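Local atomic coordinates of type II restriction enzyme BsoBI (Geobacillus stearothermophilus, PDB entry 1DC1), a protein that cuts double-stranded DNA at the degenerate sequence 5'-CYCGRG-3', cleaving after the first cytosine, and works as a homodimer. Residues 9-20 / 304-315; 69-78 / 91-99. One frame throughout, in Å; residues are numbered along the deposited sequence.

How the contacts relate
Contact 1 and contact 2 illustrate how one chain uses two kinds of adhesive in two places. Contact 1 (9-20 with 304-315) is partly buried and holds a loop without regular structure against the last strand and helix of the catalytic fold; because a loop carries backbone carbonyls not used in a helix or sheet, its chemistry is largely polar. Contact 2 (69-78 with 91-99) is buried, joins two helices and relies mainly on leucine and isoleucine, with a serine pair and a water at one end. The two share no element, lie on opposite sides of the chain's centre, and come no nearer than about 27 Å between nearest atoms.

Contact 1. Residues 9-20 / 304-315; sequences NHLKSVDDLKTT and SANLTKTEQVGS
H10 stands with its imidazole edge bridging strand and helix: NE2 donates almost straight to S304 O (2.8 Å), within the ring plane and the carbonyl plane alike, while ND1 hydrogen-bonds S315 OG at 2.8 Å. Its CG sits between the backbone N and carbonyl carbon (chi1 58°), turning the ring over the helix, where Q312 O lies above one face and Q312 CB packs 3.4 Å from H10 CD2. From beside the ring, N9 ND2 gives S315 OG a second bond of 2.7 Å, in the plane of its amide.

The extended Q312 side chain crosses L11 and L17 at about right angles. Its NE2 donates to D16 O from above one face of the carbonyl plane and K309 NZ donates from the opposite face, so two bonds grip the one oxygen; K309 NZ also holds K18 O (2.7 Å). Q312 OE1 accepts from N306 N. N306 ND2 donates to both L17 O and T19 OG1, close to its amide plane; T19 OG1 is further tied to A282 and I284. N306 OD1 accepts from T308 OG1 and from T308 N (2.8 Å), the latter an Asx turn between strand 303-306, at the edge of the PD-(D/E)XK endonuclease sheet, and helix 310-321, with the N-terminal loop laid across both.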
loop_
_atom_site.group_PDB
_atom_site.type_symbol
_atom_site.label_atom_id
_atom_site.label_comp_id
_atom_site.label_asym_id
_atom_site.label_seq_id
_atom_site.Cartn_x
_atom_site.Cartn_y
_atom_site.Cartn_z
ATOM N N ASN D 9 16.898 -26.429 -7.740
ATOM C CA ASN D 9 18.272 -26.315 -7.313
ATOM C C ASN D 9 18.383 -25.671 -5.922
ATOM O O ASN D 9 19.293 -25.982 -5.157
ATOM C CB ASN D 9 19.102 -25.498 -8.299
ATOM C CG ASN D 9 20.551 -25.446 -7.887
ATOM O OD1 ASN D 9 21.249 -26.472 -7.903
ATOM N ND2 ASN D 9 21.016 -24.268 -7.478
ATOM N N HIS D 10 17.479 -24.763 -5.579
ATOM C CA HIS D 10 17.560 -24.139 -4.253
ATOM C C HIS D 10 16.295 -24.289 -3.411
ATOM O O HIS D 10 16.290 -23.860 -2.260
ATOM C CB HIS D 10 17.921 -22.656 -4.358
ATOM C CG HIS D 10 16.957 -21.863 -5.192
ATOM N ND1 HIS D 10 17.090 -21.728 -6.562
ATOM C CD2 HIS D 10 15.852 -21.155 -4.848
ATOM C CE1 HIS D 10 16.112 -20.965 -7.021
ATOM N NE2 HIS D 10 15.349 -20.605 -6.001
ATOM N N LEU D 11 15.231 -24.882 -3.971
ATOM C CA LEU D 11 13.965 -25.120 -3.247
ATOM C C LEU D 11 13.636 -26.579 -3.191
ATOM O O LEU D 11 13.416 -27.191 -4.223
ATOM C CB LEU D 11 12.762 -24.474 -3.933
ATOM C CG LEU D 11 12.900 -22.977 -4.001
ATOM C CD1 LEU D 11 11.784 -22.414 -4.862
ATOM C CD2 LEU D 11 12.896 -22.416 -2.586
ATOM N N LYS D 12 13.547 -27.132 -1.994
ATOM C CA LYS D 12 13.194 -28.534 -1.874
ATOM C C LYS D 12 11.789 -28.699 -1.294
ATOM O O LYS D 12 11.146 -29.732 -1.474
ATOM C CB LYS D 12 14.226 -29.256 -1.009
ATOM C CG LYS D 12 15.641 -28.715 -1.176
ATOM C CD LYS D 12 16.147 -28.754 -2.631
ATOM C CE LYS D 12 17.364 -27.815 -2.815
ATOM N NZ LYS D 12 18.317 -28.284 -3.863
ATOM N N SER D 13 11.299 -27.680 -0.606
ATOM C CA SER D 13 9.963 -27.762 -0.016
ATOM C C SER D 13 9.336 -26.367 -0.015
ATOM O O SER D 13 10.040 -25.360 -0.151
ATOM C CB SER D 13 10.031 -28.316 1.421
ATOM O OG SER D 13 10.767 -27.462 2.307
ATOM N N VAL D 14 8.008 -26.332 0.129
ATOM C CA VAL D 14 7.247 -25.082 0.139
ATOM C C VAL D 14 7.804 -24.123 1.138
ATOM O O VAL D 14 7.932 -22.934 0.855
ATOM C CB VAL D 14 5.780 -25.264 0.555
ATOM C CG1 VAL D 14 5.137 -23.924 0.939
ATOM C CG2 VAL D 14 5.011 -25.873 -0.586
ATOM N N ASP D 15 8.144 -24.613 2.318
ATOM C CA ASP D 15 8.597 -23.645 3.291
ATOM C C ASP D 15 10.071 -23.205 3.148
ATOM O O ASP D 15 10.549 -22.353 3.893
ATOM C CB ASP D 15 8.152 -24.048 4.741
ATOM C CG ASP D 15 6.771 -23.380 5.184
ATOM O OD1 ASP D 15 5.945 -22.955 4.323
ATOM O OD2 ASP D 15 6.525 -23.274 6.412
ATOM N N ASP D 16 10.760 -23.717 2.130
ATOM C CA ASP D 16 12.089 -23.238 1.847
ATOM C C ASP D 16 11.892 -21.768 1.382
ATOM O O ASP D 16 12.758 -20.920 1.531
ATOM C CB ASP D 16 12.719 -24.075 0.736
ATOM C CG ASP D 16 13.373 -25.360 1.263
ATOM O OD1 ASP D 16 13.387 -25.574 2.486
ATOM O OD2 ASP D 16 13.884 -26.165 0.463
ATOM N N LEU D 17 10.722 -21.461 0.848
ATOM C CA LEU D 17 10.417 -20.110 0.380
ATOM C C LEU D 17 10.072 -19.092 1.490
ATOM O O LEU D 17 10.182 -17.894 1.306
ATOM C CB LEU D 17 9.235 -20.198 -0.542
ATOM C CG LEU D 17 9.382 -20.177 -2.062
ATOM C CD1 LEU D 17 10.769 -19.651 -2.587
ATOM C CD2 LEU D 17 9.006 -21.578 -2.478
ATOM N N LYS D 18 9.623 -19.582 2.636
ATOM C CA LYS D 18 9.208 -18.740 3.749
ATOM C C LYS D 18 10.323 -17.878 4.396
ATOM O O LYS D 18 11.417 -18.369 4.692
ATOM C CB LYS D 18 8.597 -19.674 4.805
ATOM C CG LYS D 18 7.165 -19.521 5.111
ATOM C CD LYS D 18 7.034 -18.695 6.378
ATOM C CE LYS D 18 5.954 -19.240 7.262
ATOM N NZ LYS D 18 5.377 -18.109 8.027
ATOM N N THR D 19 10.037 -16.597 4.653
ATOM C CA THR D 19 11.010 -15.710 5.309
ATOM C C THR D 19 11.033 -16.115 6.782
ATOM O O THR D 19 9.966 -16.451 7.377
ATOM C CB THR D 19 10.578 -14.221 5.220
ATOM O OG1 THR D 19 10.467 -13.847 3.848
ATOM C CG2 THR D 19 11.570 -13.340 5.883
ATOM N N THR D 20 12.222 -16.087 7.378
ATOM C CA THR D 20 12.331 -16.479 8.773
ATOM C C THR D 20 12.082 -15.294 9.700
ATOM O O THR D 20 12.139 -14.124 9.274
ATOM C CB THR D 20 13.722 -17.022 9.096
ATOM O OG1 THR D 20 14.661 -15.964 8.951
ATOM C CG2 THR D 20 14.116 -18.172 8.167
ATOM N N SER D 304 11.602 -18.927 -8.689
ATOM C CA SER D 304 11.289 -18.007 -7.600
ATOM C C SER D 304 12.388 -18.071 -6.568
ATOM O O SER D 304 13.094 -19.072 -6.461
ATOM C CB SER D 304 9.973 -18.392 -6.945
ATOM O OG SER D 304 9.622 -17.518 -5.887
ATOM N N ALA D 305 12.565 -16.988 -5.820
ATOM C CA ALA D 305 13.562 -16.991 -4.775
ATOM C C ALA D 305 13.138 -16.040 -3.647
ATOM O O ALA D 305 12.444 -15.056 -3.889
ATOM C CB ALA D 305 14.920 -16.577 -5.321
ATOM N N ASN D 306 13.501 -16.386 -2.412
ATOM C CA ASN D 306 13.249 -15.505 -1.305
ATOM C C ASN D 306 14.523 -14.626 -1.276
ATOM O O ASN D 306 15.653 -15.132 -1.081
ATOM C CB ASN D 306 13.135 -16.253 0.006
ATOM C CG ASN D 306 12.857 -15.332 1.135
ATOM O OD1 ASN D 306 13.608 -14.378 1.395
ATOM N ND2 ASN D 306 11.757 -15.574 1.813
ATOM N N LEU D 307 14.329 -13.317 -1.488
ATOM C CA LEU D 307 15.409 -12.338 -1.554
ATOM C C LEU D 307 16.271 -12.246 -0.279
ATOM O O LEU D 307 17.406 -11.791 -0.348
ATOM C CB LEU D 307 14.844 -10.950 -1.968
ATOM C CG LEU D 307 15.817 -9.776 -2.275
ATOM C CD1 LEU D 307 16.571 -9.990 -3.595
ATOM C CD2 LEU D 307 15.039 -8.452 -2.347
ATOM N N THR D 308 15.772 -12.682 0.873
ATOM C CA THR D 308 16.597 -12.610 2.089
ATOM C C THR D 308 17.497 -13.848 2.251
ATOM O O THR D 308 18.292 -13.921 3.193
ATOM C CB THR D 308 15.734 -12.467 3.369
ATOM O OG1 THR D 308 15.063 -13.692 3.625
ATOM C CG2 THR D 308 14.700 -11.335 3.202
ATOM N N LYS D 309 17.369 -14.816 1.331
ATOM C CA LYS D 309 18.150 -16.041 1.371
ATOM C C LYS D 309 19.138 -16.109 0.220
ATOM O O LYS D 309 18.818 -16.425 -0.938
ATOM C CB LYS D 309 17.224 -17.218 1.366
ATOM C CG LYS D 309 16.194 -17.146 2.473
ATOM C CD LYS D 309 15.339 -18.395 2.518
ATOM C CE LYS D 309 14.181 -18.240 3.475
ATOM N NZ LYS D 309 13.771 -19.558 4.037
ATOM N N THR D 310 20.361 -15.774 0.590
ATOM C CA THR D 310 21.508 -15.762 -0.313
ATOM C C THR D 310 21.666 -16.925 -1.259
ATOM O O THR D 310 21.962 -16.731 -2.440
ATOM C CB THR D 310 22.794 -15.721 0.491
ATOM O OG1 THR D 310 22.593 -14.854 1.603
ATOM C CG2 THR D 310 23.947 -15.251 -0.359
ATOM N N GLU D 311 21.504 -18.140 -0.750
ATOM C CA GLU D 311 21.688 -19.273 -1.619
ATOM C C GLU D 311 20.636 -19.331 -2.697
ATOM O O GLU D 311 20.939 -19.784 -3.806
ATOM C CB GLU D 311 21.673 -20.563 -0.832
ATOM C CG GLU D 311 22.937 -20.836 -0.090
ATOM C CD GLU D 311 22.837 -22.097 0.751
ATOM O OE1 GLU D 311 21.983 -22.145 1.680
ATOM O OE2 GLU D 311 23.617 -23.035 0.472
ATOM N N GLN D 312 19.415 -18.865 -2.393
ATOM C CA GLN D 312 18.340 -18.898 -3.387
ATOM C C GLN D 312 18.578 -17.858 -4.412
ATOM O O GLN D 312 18.443 -18.099 -5.602
ATOM C CB GLN D 312 16.959 -18.666 -2.748
ATOM C CG GLN D 312 16.632 -19.760 -1.758
ATOM C CD GLN D 312 15.206 -19.748 -1.228
ATOM O OE1 GLN D 312 14.352 -18.978 -1.671
ATOM N NE2 GLN D 312 14.952 -20.621 -0.240
ATOM N N VAL D 313 18.951 -16.680 -3.941
ATOM C CA VAL D 313 19.201 -15.575 -4.862
ATOM C C VAL D 313 20.348 -15.942 -5.800
ATOM O O VAL D 313 20.242 -15.755 -7.013
ATOM C CB VAL D 313 19.516 -14.243 -4.079
ATOM C CG1 VAL D 313 19.926 -13.099 -5.036
ATOM C CG2 VAL D 313 18.278 -13.854 -3.264
ATOM N N GLY D 314 21.424 -16.491 -5.238
ATOM C CA GLY D 314 22.575 -16.872 -6.050
ATOM C C GLY D 314 22.255 -17.902 -7.115
ATOM O O GLY D 314 22.656 -17.766 -8.267
ATOM N N SER D 315 21.525 -18.939 -6.713
ATOM C CA SER D 315 21.123 -20.002 -7.612
ATOM C C SER D 315 20.250 -19.401 -8.717
ATOM O O SER D 315 20.438 -19.704 -9.881
ATOM C CB SER D 315 20.352 -21.064 -6.779
ATOM O OG SER D 315 19.637 -21.977 -7.588
#

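Contact 2. Residues 69-78 / 91-99; sequences QDALLYASGI and KKESINNLI. With nucleotides of chain B.
Helix 69-75 crosses helix 91-99 at 71°, the axes 8.5 Å apart at their closest, with L73 lying nearest I95 and S76 nearest L98 by CA atoms. I95 fills the middle of the crossing. Its CG1 lies beside the backbone N, anti to the carbonyl carbon (chi1 -69°), which sends CG1 against L73 CA at 3.8 Å while the other branch, CG2, meets L72 CD1, also at 3.8 Å. L73 also meets K91: its CD1 rests on the K91 backbone, and its CD2 touches CD of the K91 chain, which crosses it at a slant. One turn on, L98 CB packs against S76 CB at 3.7 Å, and L98 CD2 touches A75 CB.

The end of the interface is polar. S76 OG and S94 OG are modelled too close together for their spacing to be taken at face value; S94 OG and L73 O are both candidate acceptors for S76 OG, the choice unsettled. A water donates to S76 O and S94 O and accepts from S94 OG, stitching the two backbones together. S76 O also binds N36 of the second subunit, which brings the dimer interface up to this corner.

Pointing away from helix 91-99, Y74 donates through OH to OP1 of DG10 of chain B (2.5 Å), the phosphate oxygen lying at the ring edge, while I78 O sits over one face of the ring. G77 closes the helix in a Schellman motif; the crossing pair of helices carries a tyrosine to the DNA backbone in a restriction enzyme that encircles its DNA.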
loop_
_atom_site.group_PDB
_atom_site.type_symbol
_atom_site.label_atom_id
_atom_site.label_comp_id
_atom_site.label_asym_id
_atom_site.label_seq_id
_atom_site.Cartn_x
_atom_site.Cartn_y
_atom_site.Cartn_z
ATOM N N GLN D 69 4.621 29.637 1.753
ATOM C CA GLN D 69 3.267 29.212 1.355
ATOM C C GLN D 69 3.099 27.726 1.039
ATOM O O GLN D 69 2.053 27.147 1.357
ATOM C CB GLN D 69 2.718 30.062 0.195
ATOM C CG GLN D 69 2.612 31.586 0.508
ATOM C CD GLN D 69 1.915 31.899 1.828
ATOM O OE1 GLN D 69 0.690 31.673 1.986
ATOM N NE2 GLN D 69 2.692 32.402 2.806
ATOM N N ASP D 70 4.094 27.083 0.444
ATOM C CA ASP D 70 3.958 25.657 0.160
ATOM C C ASP D 70 3.936 24.860 1.450
ATOM O O ASP D 70 3.146 23.924 1.594
ATOM C CB ASP D 70 5.083 25.231 -0.774
ATOM C CG ASP D 70 4.981 25.920 -2.143
ATOM O OD1 ASP D 70 3.892 25.927 -2.755
ATOM O OD2 ASP D 70 5.981 26.472 -2.609
ATOM N N ALA D 71 4.785 25.260 2.394
ATOM C CA ALA D 71 4.864 24.640 3.726
ATOM C C ALA D 71 3.498 24.832 4.435
ATOM O O ALA D 71 2.978 23.916 5.075
ATOM C CB ALA D 71 5.984 25.286 4.544
ATOM N N LEU D 72 2.914 26.035 4.327
ATOM C CA LEU D 72 1.607 26.312 4.922
ATOM C C LEU D 72 0.543 25.382 4.300
ATOM O O LEU D 72 -0.303 24.829 5.031
ATOM C CB LEU D 72 1.138 27.770 4.703
ATOM C CG LEU D 72 1.843 28.958 5.336
ATOM C CD1 LEU D 72 0.971 30.221 5.052
ATOM C CD2 LEU D 72 2.008 28.745 6.828
ATOM N N LEU D 73 0.579 25.211 2.977
ATOM C CA LEU D 73 -0.389 24.329 2.333
ATOM C C LEU D 73 -0.168 22.913 2.862
ATOM O O LEU D 73 -1.148 22.230 3.208
ATOM C CB LEU D 73 -0.261 24.322 0.814
ATOM C CG LEU D 73 -1.194 23.383 -0.004
ATOM C CD1 LEU D 73 -2.696 23.735 0.228
ATOM C CD2 LEU D 73 -0.825 23.497 -1.491
ATOM N N TYR D 74 1.087 22.474 2.970
ATOM C CA TYR D 74 1.327 21.143 3.471
ATOM C C TYR D 74 0.838 20.965 4.908
ATOM O O TYR D 74 0.169 19.970 5.219
ATOM C CB TYR D 74 2.816 20.777 3.364
ATOM C CG TYR D 74 3.006 19.277 3.115
ATOM C CD1 TYR D 74 2.847 18.346 4.167
ATOM C CD2 TYR D 74 3.252 18.778 1.823
ATOM C CE1 TYR D 74 2.919 16.939 3.934
ATOM C CE2 TYR D 74 3.329 17.399 1.587
ATOM C CZ TYR D 74 3.152 16.497 2.664
ATOM O OH TYR D 74 3.157 15.159 2.456
ATOM N N ALA D 75 1.167 21.925 5.773
ATOM C CA ALA D 75 0.755 21.904 7.182
ATOM C C ALA D 75 -0.766 21.940 7.348
ATOM O O ALA D 75 -1.273 21.509 8.387
ATOM C CB ALA D 75 1.400 23.076 7.962
ATOM N N SER D 76 -1.476 22.445 6.329
ATOM C CA SER D 76 -2.930 22.541 6.331
ATOM C C SER D 76 -3.587 21.202 6.024
ATOM O O SER D 76 -4.804 21.105 5.975
ATOM C CB SER D 76 -3.412 23.643 5.367
ATOM O OG SER D 76 -3.673 23.152 4.065
ATOM N N GLY D 77 -2.788 20.152 5.845
ATOM C CA GLY D 77 -3.343 18.831 5.617
ATOM C C GLY D 77 -3.383 18.356 4.189
ATOM O O GLY D 77 -4.056 17.353 3.916
ATOM N N ILE D 78 -2.668 19.054 3.300
ATOM C CA ILE D 78 -2.622 18.721 1.886
ATOM C C ILE D 78 -1.297 18.063 1.419
ATOM O O ILE D 78 -0.261 18.728 1.317
ATOM C CB ILE D 78 -2.932 19.996 1.023
ATOM C CG1 ILE D 78 -4.217 20.692 1.518
ATOM C CG2 ILE D 78 -3.009 19.600 -0.473
ATOM C CD1 ILE D 78 -5.458 19.824 1.490
ATOM N N LYS D 91 -6.665 25.528 -2.511
ATOM C CA LYS D 91 -5.422 25.643 -1.767
ATOM C C LYS D 91 -5.445 26.813 -0.763
ATOM O O LYS D 91 -5.107 26.644 0.415
ATOM C CB LYS D 91 -4.270 25.800 -2.761
ATOM C CG LYS D 91 -4.146 24.666 -3.754
ATOM C CD LYS D 91 -2.876 24.829 -4.562
ATOM C CE LYS D 91 -2.790 23.786 -5.600
ATOM N NZ LYS D 91 -1.868 24.218 -6.656
ATOM N N LYS D 92 -5.852 27.988 -1.233
ATOM C CA LYS D 92 -5.939 29.165 -0.373
ATOM C C LYS D 92 -6.939 28.902 0.739
ATOM O O LYS D 92 -6.709 29.249 1.896
ATOM C CB LYS D 92 -6.293 30.376 -1.215
ATOM C CG LYS D 92 -5.125 30.682 -2.151
ATOM C CD LYS D 92 -4.979 32.143 -2.433
ATOM C CE LYS D 92 -3.883 32.344 -3.451
ATOM N NZ LYS D 92 -3.774 33.791 -3.712
ATOM N N GLU D 93 -8.017 28.214 0.402
ATOM C CA GLU D 93 -9.006 27.909 1.391
ATOM C C GLU D 93 -8.429 26.981 2.462
ATOM O O GLU D 93 -8.666 27.176 3.639
ATOM C CB GLU D 93 -10.174 27.274 0.699
ATOM C CG GLU D 93 -11.482 27.775 1.161
ATOM C CD GLU D 93 -12.591 26.882 0.648
ATOM O OE1 GLU D 93 -12.841 26.907 -0.600
ATOM O OE2 GLU D 93 -13.187 26.157 1.496
ATOM N N SER D 94 -7.673 25.984 2.044
ATOM C CA SER D 94 -7.066 25.054 2.983
ATOM C C SER D 94 -6.142 25.822 3.931
ATOM O O SER D 94 -6.110 25.554 5.123
ATOM C CB SER D 94 -6.216 23.983 2.236
ATOM O OG SER D 94 -5.889 22.877 3.084
ATOM N N ILE D 95 -5.377 26.767 3.394
ATOM C CA ILE D 95 -4.458 27.510 4.243
ATOM C C ILE D 95 -5.252 28.360 5.228
ATOM O O ILE D 95 -4.891 28.437 6.391
ATOM C CB ILE D 95 -3.460 28.386 3.412
ATOM C CG1 ILE D 95 -2.469 27.497 2.640
ATOM C CG2 ILE D 95 -2.665 29.322 4.353
ATOM C CD1 ILE D 95 -1.688 28.244 1.574
ATOM N N ASN D 96 -6.340 28.979 4.779
ATOM C CA ASN D 96 -7.158 29.765 5.701
ATOM C C ASN D 96 -7.741 28.880 6.806
ATOM O O ASN D 96 -7.845 29.301 7.964
ATOM C CB ASN D 96 -8.270 30.504 4.942
ATOM C CG ASN D 96 -7.705 31.568 3.990
ATOM O OD1 ASN D 96 -6.631 32.154 4.242
ATOM N ND2 ASN D 96 -8.414 31.813 2.885
ATOM N N ASN D 97 -8.083 27.644 6.464
ATOM C CA ASN D 97 -8.643 26.742 7.466
ATOM C C ASN D 97 -7.605 26.477 8.537
ATOM O O ASN D 97 -7.917 26.429 9.721
ATOM C CB ASN D 97 -9.079 25.446 6.805
ATOM C CG ASN D 97 -10.311 25.636 5.914
ATOM O OD1 ASN D 97 -11.074 26.613 6.080
ATOM N ND2 ASN D 97 -10.509 24.710 4.960
ATOM N N LEU D 98 -6.357 26.326 8.109
ATOM C CA LEU D 98 -5.276 26.062 9.044
ATOM C C LEU D 98 -5.139 27.267 9.977
ATOM O O LEU D 98 -5.045 27.124 11.210
ATOM C CB LEU D 98 -3.964 25.818 8.259
ATOM C CG LEU D 98 -2.712 25.862 9.140
ATOM C CD1 LEU D 98 -2.727 24.734 10.175
ATOM C CD2 LEU D 98 -1.452 25.825 8.233
ATOM N N ILE D 99 -5.124 28.460 9.391
ATOM C CA ILE D 99 -5.024 29.678 10.190
ATOM C C ILE D 99 -6.217 29.834 11.159
ATOM O O ILE D 99 -6.008 30.028 12.347
ATOM C CB ILE D 99 -4.875 30.948 9.280
ATOM C CG1 ILE D 99 -3.487 30.972 8.641
ATOM C CG2 ILE D 99 -5.080 32.238 10.100
ATOM C CD1 ILE D 99 -3.355 31.988 7.546
ATOM P P DG B 10 3.323 13.156 -0.415
ATOM O OP1 DG B 10 3.493 14.565 0.033
ATOM O OP2 DG B 10 2.510 12.868 -1.617
ATOM O "O5'" DG B 10 4.764 12.489 -0.471
ATOM C "C5'" DG B 10 5.506 12.388 -1.668
ATOM C "C4'" DG B 10 6.385 11.156 -1.610
ATOM O "O4'" DG B 10 5.562 9.995 -1.389
ATOM C "C3'" DG B 10 7.080 10.910 -2.941
ATOM O "O3'" DG B 10 8.378 11.439 -2.883
ATOM C "C2'" DG B 10 7.137 9.406 -3.074
ATOM C "C1'" DG B 10 5.892 8.963 -2.325
ATOM N N9 DG B 10 4.730 8.744 -3.176
ATOM C C8 DG B 10 3.531 9.424 -3.116
ATOM N N7 DG B 10 2.633 8.945 -3.928
ATOM C C5 DG B 10 3.286 7.900 -4.584
ATOM C C6 DG B 10 2.803 6.974 -5.589
ATOM O O6 DG B 10 1.698 6.942 -6.140
ATOM N N1 DG B 10 3.788 6.039 -5.949
ATOM C C2 DG B 10 5.092 6.041 -5.471
ATOM N N2 DG B 10 5.925 5.086 -5.989
ATOM N N3 DG B 10 5.553 6.917 -4.561
ATOM C C4 DG B 10 4.593 7.790 -4.153
HETATM O O HOH W 1 -7.029 23.012 6.076
#